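Local coordinates for increased sodium tolerance protein 1 (Saccharomyces cerevisiae, PDB 3GGY) that takes part in late multivesicular-body sorting, where it binds Vps4 and Did2, regulates recruitment of Vps4 to ESCRT-III and inhibits the Vps4 ATPase, at residues A[36-41]-A[62-67]; A[52-57]-A[167-172]; A[78-83]-A[106-111]. All coordinates share one frame; numbering follows the deposited sequence.

Interaction 1: A[36-41]-A[62-67]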
loop_
_atom_site.group_PDB
_atom_site.type_symbol
_atom_site.label_atom_id
_atom_site.label_comp_id
_atom_site.label_asym_id
_atom_site.label_seq_id
_atom_site.Cartn_x
_atom_site.Cartn_y
_atom_site.Cartn_z
ATOM N N GLN A 36 -10.347 0.330 15.653
ATOM C CA GLN A 36 -10.752 -0.655 16.650
ATOM C C GLN A 36 -9.528 -1.214 17.370
ATOM O O GLN A 36 -9.571 -1.480 18.571
ATOM C CB GLN A 36 -11.533 -1.800 15.993
ATOM C CG GLN A 36 -11.899 -2.934 16.952
ATOM C CD GLN A 36 -12.920 -3.896 16.365
ATOM O OE1 GLN A 36 -13.925 -3.471 15.797
ATOM N NE2 GLN A 36 -12.676 -5.195 16.511
ATOM N N SER A 37 -8.437 -1.393 16.632
ATOM C CA SER A 37 -7.213 -1.916 17.222
ATOM C C SER A 37 -6.662 -0.966 18.275
ATOM O O SER A 37 -6.161 -1.403 19.310
ATOM C CB SER A 37 -6.160 -2.151 16.138
ATOM O OG SER A 37 -6.605 -3.132 15.217
ATOM N N ARG A 38 -6.761 0.333 18.009
ATOM C CA ARG A 38 -6.278 1.334 18.950
ATOM C C ARG A 38 -7.093 1.266 20.245
ATOM O O ARG A 38 -6.538 1.358 21.336
ATOM C CB ARG A 38 -6.358 2.728 18.320
ATOM C CG ARG A 38 -5.270 2.960 17.265
ATOM C CD ARG A 38 -5.431 4.280 16.523
ATOM N NE ARG A 38 -4.310 4.505 15.609
ATOM C CZ ARG A 38 -3.167 5.090 15.951
ATOM N NH1 ARG A 38 -2.983 5.531 17.189
ATOM N NH2 ARG A 38 -2.190 5.207 15.063
ATOM N N ARG A 39 -8.404 1.086 20.117
ATOM C CA ARG A 39 -9.274 0.976 21.289
ATOM C C ARG A 39 -8.880 -0.251 22.095
ATOM O O ARG A 39 -8.877 -0.230 23.324
ATOM C CB ARG A 39 -10.735 0.801 20.884
ATOM C CG ARG A 39 -11.320 1.879 20.005
ATOM C CD ARG A 39 -12.761 1.521 19.669
ATOM N NE ARG A 39 -13.593 1.463 20.870
ATOM C CZ ARG A 39 -14.761 0.833 20.945
ATOM N NH1 ARG A 39 -15.246 0.193 19.887
ATOM N NH2 ARG A 39 -15.451 0.850 22.079
ATOM N N GLN A 40 -8.567 -1.331 21.390
ATOM C CA GLN A 40 -8.196 -2.580 22.038
ATOM C C GLN A 40 -6.848 -2.494 22.746
ATOM O O GLN A 40 -6.637 -3.149 23.767
ATOM C CB GLN A 40 -8.225 -3.710 21.007
ATOM C CG GLN A 40 -9.599 -3.833 20.348
ATOM C CD GLN A 40 -9.668 -4.882 19.254
ATOM O OE1 GLN A 40 -8.813 -4.931 18.368
ATOM N NE2 GLN A 40 -10.700 -5.720 19.301
ATOM N N VAL A 41 -5.937 -1.684 22.211
ATOM C CA VAL A 41 -4.638 -1.502 22.851
ATOM C C VAL A 41 -4.896 -0.767 24.166
ATOM O O VAL A 41 -4.310 -1.087 25.194
ATOM C CB VAL A 41 -3.680 -0.653 21.980
ATOM C CG1 VAL A 41 -2.459 -0.226 22.794
ATOM C CG2 VAL A 41 -3.227 -1.458 20.772
ATOM N N HIS A 62 2.288 -1.572 11.420
ATOM C CA HIS A 62 2.341 -2.129 10.078
ATOM C C HIS A 62 1.018 -1.884 9.357
ATOM O O HIS A 62 1.007 -1.583 8.162
ATOM C CB HIS A 62 2.652 -3.624 10.120
ATOM C CG HIS A 62 2.634 -4.270 8.771
ATOM N ND1 HIS A 62 1.465 -4.609 8.123
ATOM C CD2 HIS A 62 3.640 -4.579 7.920
ATOM C CE1 HIS A 62 1.752 -5.098 6.929
ATOM N NE2 HIS A 62 3.066 -5.090 6.781
ATOM N N ASP A 63 -0.093 -2.003 10.077
ATOM C CA ASP A 63 -1.402 -1.770 9.471
ATOM C C ASP A 63 -1.513 -0.346 8.929
ATOM O O ASP A 63 -2.061 -0.138 7.847
ATOM C CB ASP A 63 -2.534 -2.020 10.478
ATOM C CG ASP A 63 -2.681 -3.490 10.849
ATOM O OD1 ASP A 63 -2.260 -4.357 10.058
ATOM O OD2 ASP A 63 -3.237 -3.775 11.931
ATOM N N ASP A 64 -1.005 0.631 9.682
ATOM C CA ASP A 64 -1.053 2.026 9.248
ATOM C C ASP A 64 -0.180 2.257 8.014
ATOM O O ASP A 64 -0.554 3.004 7.111
ATOM C CB ASP A 64 -0.612 2.968 10.372
ATOM C CG ASP A 64 -1.696 3.186 11.418
ATOM O OD1 ASP A 64 -2.882 2.888 11.137
ATOM O OD2 ASP A 64 -1.355 3.679 12.516
ATOM N N ILE A 65 0.985 1.616 7.975
ATOM C CA ILE A 65 1.880 1.757 6.830
ATOM C C ILE A 65 1.213 1.151 5.590
ATOM O O ILE A 65 1.303 1.697 4.487
ATOM C CB ILE A 65 3.235 1.052 7.099
ATOM C CG1 ILE A 65 4.011 1.820 8.173
ATOM C CG2 ILE A 65 4.062 0.984 5.810
ATOM C CD1 ILE A 65 5.226 1.090 8.689
ATOM N N HIS A 66 0.528 0.029 5.777
ATOM C CA HIS A 66 -0.146 -0.632 4.668
ATOM C C HIS A 66 -1.274 0.244 4.135
ATOM O O HIS A 66 -1.517 0.291 2.937
ATOM C CB HIS A 66 -0.704 -1.982 5.107
ATOM C CG HIS A 66 -1.190 -2.825 3.968
ATOM N ND1 HIS A 66 -0.331 -3.432 3.075
ATOM C CD2 HIS A 66 -2.442 -3.150 3.571
ATOM C CE1 HIS A 66 -1.037 -4.099 2.177
ATOM N NE2 HIS A 66 -2.320 -3.944 2.455
ATOM N N ILE A 67 -1.972 0.942 5.027
ATOM C CA ILE A 67 -3.044 1.823 4.578
ATOM C C ILE A 67 -2.442 2.942 3.725
ATOM O O ILE A 67 -3.017 3.332 2.715
ATOM C CB ILE A 67 -3.807 2.428 5.778
ATOM C CG1 ILE A 67 -4.674 1.347 6.428
ATOM C CG2 ILE A 67 -4.663 3.600 5.312
ATOM C CD1 ILE A 67 -5.194 1.723 7.801
HETATM O O HOH W 1 -4.592 -4.219 14.249
HETATM O O HOH W 2 -4.398 4.133 12.824
#

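Interaction 2: A[52-57]-A[167-172]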
loop_
_atom_site.group_PDB
_atom_site.type_symbol
_atom_site.label_atom_id
_atom_site.label_comp_id
_atom_site.label_asym_id
_atom_site.label_seq_id
_atom_site.Cartn_x
_atom_site.Cartn_y
_atom_site.Cartn_z
ATOM N N LYS A 52 1.186 -7.799 25.648
ATOM C CA LYS A 52 0.208 -7.904 24.570
ATOM C C LYS A 52 -0.027 -6.548 23.903
ATOM O O LYS A 52 -0.147 -6.461 22.681
ATOM C CB LYS A 52 -1.106 -8.468 25.115
ATOM C CG LYS A 52 -0.915 -9.774 25.863
ATOM C CD LYS A 52 -2.204 -10.303 26.463
ATOM C CE LYS A 52 -3.140 -10.856 25.407
ATOM N NZ LYS A 52 -4.314 -11.518 26.042
ATOM N N ALA A 53 -0.094 -5.488 24.703
ATOM C CA ALA A 53 -0.306 -4.148 24.151
ATOM C C ALA A 53 0.830 -3.816 23.188
ATOM O O ALA A 53 0.612 -3.246 22.114
ATOM C CB ALA A 53 -0.364 -3.115 25.274
ATOM N N HIS A 54 2.047 -4.190 23.573
ATOM C CA HIS A 54 3.222 -3.940 22.749
ATOM C C HIS A 54 3.090 -4.662 21.415
ATOM O O HIS A 54 3.276 -4.065 20.355
ATOM C CB HIS A 54 4.482 -4.420 23.472
ATOM C CG HIS A 54 5.757 -3.944 22.848
ATOM N ND1 HIS A 54 6.286 -4.509 21.709
ATOM C CD2 HIS A 54 6.600 -2.945 23.201
ATOM C CE1 HIS A 54 7.402 -3.879 21.386
ATOM N NE2 HIS A 54 7.614 -2.925 22.274
ATOM N N TYR A 55 2.774 -5.950 21.474
ATOM C CA TYR A 55 2.611 -6.755 20.267
ATOM C C TYR A 55 1.531 -6.166 19.370
ATOM O O TYR A 55 1.686 -6.109 18.149
ATOM C CB TYR A 55 2.225 -8.190 20.635
ATOM C CG TYR A 55 3.339 -9.018 21.239
ATOM C CD1 TYR A 55 3.051 -10.111 22.058
ATOM C CD2 TYR A 55 4.677 -8.738 20.962
ATOM C CE1 TYR A 55 4.069 -10.904 22.587
ATOM C CE2 TYR A 55 5.701 -9.526 21.484
ATOM C CZ TYR A 55 5.388 -10.607 22.294
ATOM O OH TYR A 55 6.392 -11.402 22.799
ATOM N N ARG A 56 0.439 -5.723 19.984
ATOM C CA ARG A 56 -0.681 -5.172 19.232
ATOM C C ARG A 56 -0.295 -3.875 18.538
ATOM O O ARG A 56 -0.743 -3.598 17.422
ATOM C CB ARG A 56 -1.871 -4.929 20.159
ATOM C CG ARG A 56 -3.192 -4.842 19.429
ATOM C CD ARG A 56 -3.555 -6.200 18.838
ATOM N NE ARG A 56 -4.719 -6.783 19.494
ATOM C CZ ARG A 56 -5.968 -6.391 19.279
ATOM N NH1 ARG A 56 -6.216 -5.413 18.418
ATOM N NH2 ARG A 56 -6.968 -6.974 19.925
ATOM N N VAL A 57 0.533 -3.075 19.203
ATOM C CA VAL A 57 0.978 -1.819 18.617
ATOM C C VAL A 57 1.894 -2.093 17.424
ATOM O O VAL A 57 1.812 -1.418 16.399
ATOM C CB VAL A 57 1.705 -0.953 19.666
ATOM C CG1 VAL A 57 2.424 0.207 19.001
ATOM C CG2 VAL A 57 0.683 -0.433 20.666
ATOM N N GLU A 167 11.138 3.347 19.967
ATOM C CA GLU A 167 10.761 4.751 20.091
ATOM C C GLU A 167 9.405 5.004 19.434
ATOM O O GLU A 167 8.591 5.772 19.950
ATOM C CB GLU A 167 11.818 5.654 19.450
ATOM C CG GLU A 167 13.238 5.413 19.944
ATOM C CD GLU A 167 13.919 4.258 19.231
ATOM O OE1 GLU A 167 14.140 4.369 18.008
ATOM O OE2 GLU A 167 14.232 3.242 19.887
ATOM N N LEU A 168 9.166 4.359 18.296
ATOM C CA LEU A 168 7.903 4.524 17.582
ATOM C C LEU A 168 6.773 3.800 18.303
ATOM O O LEU A 168 5.642 4.280 18.333
ATOM C CB LEU A 168 8.024 4.004 16.146
ATOM C CG LEU A 168 6.773 4.169 15.277
ATOM C CD1 LEU A 168 6.376 5.630 15.204
ATOM C CD2 LEU A 168 7.044 3.625 13.888
ATOM N N VAL A 169 7.074 2.637 18.875
ATOM C CA VAL A 169 6.063 1.896 19.612
ATOM C C VAL A 169 5.648 2.744 20.813
ATOM O O VAL A 169 4.457 2.871 21.106
ATOM C CB VAL A 169 6.599 0.537 20.106
ATOM C CG1 VAL A 169 5.576 -0.136 21.014
ATOM C CG2 VAL A 169 6.897 -0.356 18.917
ATOM N N ASP A 170 6.629 3.330 21.498
ATOM C CA ASP A 170 6.334 4.170 22.656
ATOM C C ASP A 170 5.491 5.365 22.242
ATOM O O ASP A 170 4.577 5.770 22.960
ATOM C CB ASP A 170 7.619 4.682 23.319
ATOM C CG ASP A 170 8.367 3.595 24.058
ATOM O OD1 ASP A 170 7.746 2.560 24.387
ATOM O OD2 ASP A 170 9.575 3.784 24.322
ATOM N N LEU A 171 5.798 5.929 21.078
ATOM C CA LEU A 171 5.051 7.075 20.588
ATOM C C LEU A 171 3.601 6.672 20.336
ATOM O O LEU A 171 2.681 7.402 20.693
ATOM C CB LEU A 171 5.680 7.615 19.298
ATOM C CG LEU A 171 4.986 8.834 18.687
ATOM C CD1 LEU A 171 5.005 9.983 19.683
ATOM C CD2 LEU A 171 5.695 9.239 17.398
ATOM N N TYR A 172 3.395 5.506 19.726
ATOM C CA TYR A 172 2.036 5.032 19.466
ATOM C C TYR A 172 1.266 4.818 20.771
ATOM O O TYR A 172 0.080 5.147 20.871
ATOM C CB TYR A 172 2.068 3.716 18.682
ATOM C CG TYR A 172 1.834 3.881 17.199
ATOM C CD1 TYR A 172 2.690 4.657 16.417
ATOM C CD2 TYR A 172 0.747 3.264 16.574
ATOM C CE1 TYR A 172 2.467 4.816 15.047
ATOM C CE2 TYR A 172 0.517 3.416 15.205
ATOM C CZ TYR A 172 1.379 4.192 14.452
ATOM O OH TYR A 172 1.144 4.357 13.108
#

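Interaction 3: A[78-83]-A[106-111]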
loop_
_atom_site.group_PDB
_atom_site.type_symbol
_atom_site.label_atom_id
_atom_site.label_comp_id
_atom_site.label_asym_id
_atom_site.label_seq_id
_atom_site.Cartn_x
_atom_site.Cartn_y
_atom_site.Cartn_z
ATOM N N GLU A 78 -5.435 6.170 -10.471
ATOM C CA GLU A 78 -6.158 7.308 -11.025
ATOM C C GLU A 78 -5.325 7.988 -12.104
ATOM O O GLU A 78 -5.860 8.432 -13.125
ATOM C CB GLU A 78 -6.522 8.287 -9.907
ATOM C CG GLU A 78 -7.379 7.631 -8.832
ATOM C CD GLU A 78 -7.768 8.575 -7.716
ATOM O OE1 GLU A 78 -6.888 9.310 -7.225
ATOM O OE2 GLU A 78 -8.954 8.571 -7.319
ATOM N N LEU A 79 -4.016 8.047 -11.884
ATOM C CA LEU A 79 -3.103 8.657 -12.846
ATOM C C LEU A 79 -3.164 7.900 -14.166
ATOM O O LEU A 79 -3.367 8.495 -15.230
ATOM C CB LEU A 79 -1.674 8.641 -12.293
ATOM C CG LEU A 79 -0.557 9.204 -13.178
ATOM C CD1 LEU A 79 0.656 9.503 -12.321
ATOM C CD2 LEU A 79 -0.203 8.223 -14.286
ATOM N N LEU A 80 -2.990 6.583 -14.097
ATOM C CA LEU A 80 -3.029 5.742 -15.284
ATOM C C LEU A 80 -4.392 5.791 -15.967
ATOM O O LEU A 80 -4.482 5.733 -17.194
ATOM C CB LEU A 80 -2.701 4.293 -14.914
ATOM C CG LEU A 80 -1.282 4.039 -14.408
ATOM C CD1 LEU A 80 -1.131 2.571 -14.019
ATOM C CD2 LEU A 80 -0.282 4.410 -15.496
ATOM N N LEU A 81 -5.451 5.891 -15.172
ATOM C CA LEU A 81 -6.800 5.930 -15.723
ATOM C C LEU A 81 -7.001 7.153 -16.601
ATOM O O LEU A 81 -7.650 7.077 -17.646
ATOM C CB LEU A 81 -7.838 5.941 -14.601
ATOM C CG LEU A 81 -9.300 5.980 -15.067
ATOM C CD1 LEU A 81 -9.596 4.757 -15.926
ATOM C CD2 LEU A 81 -10.228 6.020 -13.858
ATOM N N ALA A 82 -6.438 8.277 -16.175
ATOM C CA ALA A 82 -6.563 9.525 -16.922
ATOM C C ALA A 82 -5.681 9.568 -18.167
ATOM O O ALA A 82 -5.908 10.382 -19.065
ATOM C CB ALA A 82 -6.237 10.702 -16.016
ATOM N N ARG A 83 -4.684 8.689 -18.223
ATOM C CA ARG A 83 -3.762 8.644 -19.354
ATOM C C ARG A 83 -3.847 7.325 -20.121
ATOM O O ARG A 83 -2.906 6.947 -20.822
ATOM C CB ARG A 83 -2.326 8.851 -18.857
ATOM C CG ARG A 83 -2.128 10.104 -18.011
ATOM C CD ARG A 83 -0.703 10.199 -17.484
ATOM N NE ARG A 83 -0.481 11.378 -16.645
ATOM C CZ ARG A 83 -0.274 12.608 -17.106
ATOM N NH1 ARG A 83 -0.256 12.845 -18.413
ATOM N NH2 ARG A 83 -0.079 13.609 -16.256
ATOM N N ASN A 106 5.518 5.535 -16.023
ATOM C CA ASN A 106 6.529 4.515 -15.724
ATOM C C ASN A 106 6.459 4.091 -14.258
ATOM O O ASN A 106 6.344 2.905 -13.935
ATOM C CB ASN A 106 7.929 5.055 -16.027
ATOM C CG ASN A 106 9.009 3.999 -15.871
ATOM O OD1 ASN A 106 8.929 2.926 -16.466
ATOM N ND2 ASN A 106 10.029 4.304 -15.080
ATOM N N GLU A 107 6.531 5.084 -13.382
ATOM C CA GLU A 107 6.485 4.895 -11.943
ATOM C C GLU A 107 5.174 4.263 -11.475
ATOM O O GLU A 107 5.174 3.346 -10.655
ATOM C CB GLU A 107 6.669 6.256 -11.279
ATOM C CG GLU A 107 6.694 6.244 -9.778
ATOM C CD GLU A 107 6.851 7.640 -9.220
ATOM O OE1 GLU A 107 7.781 8.352 -9.661
ATOM O OE2 GLU A 107 6.053 8.022 -8.344
ATOM N N ALA A 108 4.060 4.762 -11.999
ATOM C CA ALA A 108 2.750 4.258 -11.610
ATOM C C ALA A 108 2.510 2.786 -11.951
ATOM O O ALA A 108 2.080 2.013 -11.096
ATOM C CB ALA A 108 1.657 5.119 -12.237
ATOM N N ILE A 109 2.785 2.397 -13.192
ATOM C CA ILE A 109 2.557 1.018 -13.605
ATOM C C ILE A 109 3.505 0.048 -12.902
ATOM O O ILE A 109 3.099 -1.040 -12.496
ATOM C CB ILE A 109 2.694 0.861 -15.136
ATOM C CG1 ILE A 109 2.213 -0.525 -15.561
ATOM C CG2 ILE A 109 4.135 1.093 -15.560
ATOM C CD1 ILE A 109 0.721 -0.752 -15.318
ATOM N N ARG A 110 4.767 0.442 -12.745
ATOM C CA ARG A 110 5.731 -0.417 -12.067
ATOM C C ARG A 110 5.340 -0.635 -10.608
ATOM O O ARG A 110 5.429 -1.748 -10.100
ATOM C CB ARG A 110 7.131 0.192 -12.138
ATOM C CG ARG A 110 7.748 0.117 -13.524
ATOM C CD ARG A 110 9.086 0.829 -13.568
ATOM N NE ARG A 110 9.640 0.767 -14.916
ATOM C CZ ARG A 110 10.328 -0.262 -15.395
ATOM N NH1 ARG A 110 10.570 -1.319 -14.634
ATOM N NH2 ARG A 110 10.738 -0.251 -16.658
ATOM N N SER A 111 4.892 0.426 -9.940
ATOM C CA SER A 111 4.506 0.310 -8.541
ATOM C C SER A 111 3.306 -0.608 -8.340
ATOM O O SER A 111 3.263 -1.385 -7.387
ATOM C CB SER A 111 4.208 1.695 -7.954
ATOM O OG SER A 111 5.387 2.495 -7.936
#

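Interaction 1: A[36-41]-A[62-67]
Arg-38 reaches across to Asp-64 with its whole length, and one salt bridge plus a water mark the crossing. From CB the chain turns so that CG stands anti to the carbonyl carbon (chi1 -74°), and from CG it runs extended to NE, which carries the guanidinium from helix 8-46 over to helix 50-82. NE is the first atom to be engaged: it donates to water 2 at 2.8 Å, a water lying in the guanidinium plane at its edge, and the same water donates to OD1 of Asp-64 at 2.6 Å. CZ comes no closer than 4.1 Å to OD2 of Asp-64. At the tip, NH2 donates to OD2 of Asp-64 at 3.1 Å, using the syn lone pair of that oxygen, which lies somewhat tilted out of the guanidinium plane. The bond is bent, with 144° at the hydrogen, although the guanidinium and carboxylate planes lie only 13° apart. These two helices form the long hairpin of the ESCRT-III-like N-terminal domain of Ist1, and here their facing sides are joined by polar groups near the surface. One residue back on each helix, water 1 links the pair again: it touches OG of Ser-37 at 2.5 Å and donates to OD2 of Asp-63 at 2.7 Å. OG of Ser-37 is also bonded to the backbone oxygen of Ile-33. The carboxylate of Asp-64 has a further partner in Tyr-172, whose hydroxyl hydrogen-bonds to OD2, so this one oxygen serves both the arginine and the tyrosine. Two such partners, with water on OD1, would be expected to stabilise the negative charge. Side chains of Tyr-172 and Ile-176 from helix 166-179 pack on Arg-38, which places the ion pair beside a third helix.

Interaction 2: A[52-57]-A[167-172]
His-54, the first residue of 52-57 to meet Val-169, offers it a ring face. With CG anti to the backbone N (chi1 -167°), the imidazole extends toward helix 166-179, and CG1 of Val-169 sits above it, 3.9 Å from the ring centroid and 24° off the normal: a CH-pi contact displaced toward the rim, nearest to CD2 and NE2. The polar end of the ring is engaged by Glu-166, whose OE2 hydrogen-bonds to NE2 just before 167-172. Three residues on, Val-57 points across the interface and its CG1 does all the close touching. That methyl lies 3.8 Å from CG1 of Val-169 and 3.5 Å from CB of Tyr-172, so it sits between two side chains one turn apart on the opposing helix. The segment axes approach to 10.0 Å at 103°, nearly perpendicular, which confines the contact to this small patch where the C-terminal part of the domain packs across the helical hairpin. Between the two segments no hydrogen bond forms; methyl packing and a single aromatic face make the contact, which implies that it depends on fit of shape rather than on directional bonds.

Interaction 3: A[78-83]-A[106-111]
Leu-80 drives its branched end against Ala-108, where helix 50-82, the second arm of the ESCRT-III-like helical hairpin, meets the short helix 105-115. The two segments approach to 9.7 Å between axes at an angle of 121°, neither parallel nor fully antiparallel, and their closest CA atoms, those of Leu-80 and Ala-108, are 7.0 Å apart. The small methyl of Ala-108 is what the leucine meets: CG of Leu-80 lies 3.8 Å from CB of Ala-108, with CD2 at almost the same range. The other branch goes to the next residue. CD1 of Leu-80 comes within 4.0 Å of CD1 of Ile-109, their side chains crossing at about a right angle, and it lies equally near the backbone N of Ile-109. Ile-109 reaches this position with CG1 anti to its backbone N (chi1 -170°). One leucine thus straddles two consecutive residues, CG and CD2 on Ala-108, CD1 on Ile-109. Leu-16 of helix 8-46, Ile-105 and Leu-112 also touch Leu-80, so the tight part belongs to a wider apolar core. Toward the partly exposed margin the fit is slacker: there Leu-79 adds one marginal approach, CD2 to CB of Ala-108 at 4.2 Å. No hydrogen bond crosses between the segments; beside them, OE2 of Glu-107 bonds to OH of Tyr-76 and so links the two helices. In the buried interior of helix 105-115, Arg-110 has a salt bridge to Glu-93 and ND2 of Asn-106 bonds to Asp-150. Ser-111 is tied internally, since its N and OG both donate to the backbone oxygen of Glu-107, from opposite faces of the peptide plane. In a further bond within the helix, NE of Arg-110 donates to OD1 of Asn-106 at 2.8 Å, nearly straight at 169°, arriving from above the carbonyl plane.

Overall arrangement
All three interactions use helix 50-82, the second arm of the hairpin; along it they come in the order interaction 2, interaction 1, interaction 3. Interaction 1 pairs it with helix 8-46, interaction 2 with helix 166-179 and interaction 3 with helix 105-115. Interactions 1 and 2 have centres about 10 Å apart and touch: Gln-40 meets Arg-56, and Tyr-172 of interaction 2 also serves interaction 1. Their segments alternate along the chain, so helix 166-179, late in the chain, returns to the same end of the hairpin. Interaction 3 lies on the other side of the chain's centre, its centre about 28 Å from that of interaction 1 and about 35 Å from that of interaction 2. Its sequence span falls wholly between 52-57 and 167-172. Separate helices are thus packed against both ends of one rod-like domain.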